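Local coordinates for putative oxidoreductase FAD-binding subunit (Sulfolobus tokodaii, PDB 4ZOH), which binds flavin-adenine dinucleotide as the FAD-binding subunit of a putative oxidoreductase, probably of the molybdopterin dehydrogenase family, and probably relays electrons, at residues R139-F143 and K144-K148. Residues are numbered along the deposited sequence; the frame is centred on the assembly and turned at random.
Sequences RVVNF and KSFAK
The carbonyl oxygen of N142 takes two backbone N-H groups from the turn that follows it: F146 N at 3.0 Å and S145 N at 2.9 Å, the latter a weak bond bent to 129° at the hydrogen. One residue on, F143 O does much the same, accepting A147 N at 3.2 Å and, weakly, F146 N. The two i+4 bonds, F146 N to N142 O and A147 N to F143 O, make a single short helical turn, with N142 at its N-cap position; the asparagine side chain makes no capping bond. A147 then leaves helical geometry as the centre of an inverse gamma turn, closed by a weak bond from K148 N to F146 O.

V141 CG2 rests 3.9 Å from F146 CB, the two side chains crossing at about a right angle. The phenylalanine rings meet loosely, F143 CE1 lying 4.4 Å from F146 CD2. Farther along the F143 ring, CZ approaches A147 CB at 4.3 Å.

Strand 137-142, outermost of the antiparallel sheet within this chain, ends here, and the chain turns away after F143, whose backbone still bonds to A128. With CG anti to the backbone N (chi1 -180°), the F143 ring is carried against P120, L123 and I124 of helix 119-125; F146 packs on I132 of neighbouring strand 129-134 and on I110 of helix 106-112, its side chain about 7 Å from the bound FAD.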
loop_
_atom_site.group_PDB
_atom_site.type_symbol
_atom_site.label_atom_id
_atom_site.label_comp_id
_atom_site.label_asym_id
_atom_site.label_seq_id
_atom_site.Cartn_x
_atom_site.Cartn_y
_atom_site.Cartn_z
ATOM N N ARG B 139 53.333 -19.229 10.805
ATOM C CA ARG B 139 53.539 -20.466 11.614
ATOM C C ARG B 139 52.755 -21.627 10.962
ATOM O O ARG B 139 51.541 -21.498 10.685
ATOM C CB ARG B 139 53.014 -20.337 13.051
ATOM C CG ARG B 139 52.707 -18.922 13.520
ATOM C CD ARG B 139 51.533 -18.853 14.483
ATOM N NE ARG B 139 51.296 -20.122 15.138
ATOM C CZ ARG B 139 50.269 -20.412 15.939
ATOM N NH1 ARG B 139 49.330 -19.519 16.226
ATOM N NH2 ARG B 139 50.187 -21.633 16.466
ATOM N N VAL B 140 53.431 -22.750 10.736
ATOM C CA VAL B 140 52.786 -23.953 10.174
ATOM C C VAL B 140 52.655 -24.920 11.334
ATOM O O VAL B 140 53.605 -25.134 12.076
ATOM C CB VAL B 140 53.524 -24.539 8.931
ATOM C CG1 VAL B 140 52.724 -25.659 8.275
ATOM C CG2 VAL B 140 53.777 -23.472 7.900
ATOM N N VAL B 141 51.444 -25.406 11.567
ATOM C CA VAL B 141 51.199 -26.352 12.652
ATOM C C VAL B 141 50.456 -27.556 12.068
ATOM O O VAL B 141 49.933 -27.494 10.957
ATOM C CB VAL B 141 50.442 -25.726 13.845
ATOM C CG1 VAL B 141 51.262 -24.621 14.510
ATOM C CG2 VAL B 141 49.079 -25.215 13.403
ATOM N N ASN B 142 50.421 -28.646 12.824
ATOM C CA ASN B 142 49.719 -29.873 12.435
ATOM C C ASN B 142 48.259 -29.698 12.750
ATOM O O ASN B 142 47.930 -29.136 13.832
ATOM C CB ASN B 142 50.246 -31.070 13.247
ATOM C CG ASN B 142 51.618 -31.505 12.793
ATOM O OD1 ASN B 142 51.854 -31.739 11.601
ATOM N ND2 ASN B 142 52.541 -31.579 13.737
ATOM N N PHE B 143 47.394 -30.195 11.845
ATOM C CA PHE B 143 45.943 -30.038 12.074
ATOM C C PHE B 143 45.628 -30.487 13.497
ATOM O O PHE B 143 44.831 -29.807 14.188
ATOM C CB PHE B 143 45.003 -30.711 11.023
ATOM C CG PHE B 143 43.538 -30.500 11.332
ATOM C CD1 PHE B 143 42.922 -29.261 11.065
ATOM C CD2 PHE B 143 42.790 -31.493 11.968
ATOM C CE1 PHE B 143 41.592 -29.038 11.418
ATOM C CE2 PHE B 143 41.462 -31.297 12.309
ATOM C CZ PHE B 143 40.858 -30.059 12.034
ATOM N N LYS B 144 46.291 -31.563 13.966
ATOM C CA LYS B 144 45.945 -32.131 15.270
ATOM C C LYS B 144 46.131 -31.167 16.418
ATOM O O LYS B 144 45.322 -31.151 17.359
ATOM C CB LYS B 144 46.667 -33.453 15.593
ATOM C CG LYS B 144 46.136 -34.032 16.906
ATOM C CD LYS B 144 47.043 -35.102 17.479
ATOM C CE LYS B 144 46.330 -35.838 18.583
ATOM N NZ LYS B 144 47.025 -37.140 18.749
ATOM N N SER B 145 47.189 -30.371 16.338
ATOM C CA SER B 145 47.502 -29.406 17.381
ATOM C C SER B 145 46.695 -28.127 17.233
ATOM O O SER B 145 46.473 -27.431 18.227
ATOM C CB SER B 145 48.995 -29.053 17.346
ATOM O OG SER B 145 49.787 -30.231 17.231
ATOM N N PHE B 146 46.294 -27.810 15.995
ATOM C CA PHE B 146 45.517 -26.601 15.719
ATOM C C PHE B 146 44.134 -26.681 16.389
ATOM O O PHE B 146 43.630 -25.697 16.975
ATOM C CB PHE B 146 45.426 -26.379 14.222
ATOM C CG PHE B 146 44.587 -25.207 13.829
ATOM C CD1 PHE B 146 45.095 -23.905 13.913
ATOM C CD2 PHE B 146 43.290 -25.398 13.331
ATOM C CE1 PHE B 146 44.317 -22.804 13.545
ATOM C CE2 PHE B 146 42.512 -24.306 12.970
ATOM C CZ PHE B 146 43.031 -23.014 13.057
ATOM N N ALA B 147 43.573 -27.879 16.375
ATOM C CA ALA B 147 42.259 -28.105 16.926
ATOM C C ALA B 147 42.307 -28.348 18.429
ATOM O O ALA B 147 42.128 -29.456 18.903
ATOM C CB ALA B 147 41.529 -29.211 16.148
ATOM N N LYS B 148 42.531 -27.273 19.178
ATOM C CA LYS B 148 42.674 -27.353 20.635
ATOM C C LYS B 148 41.456 -27.912 21.392
ATOM O O LYS B 148 41.633 -28.590 22.388
ATOM C CB LYS B 148 43.066 -25.993 21.185
ATOM C CG LYS B 148 44.439 -25.499 20.720
ATOM C CD LYS B 148 44.778 -24.081 21.205
ATOM C CE LYS B 148 44.621 -23.860 22.708
ATOM N NZ LYS B 148 43.955 -22.554 23.010
#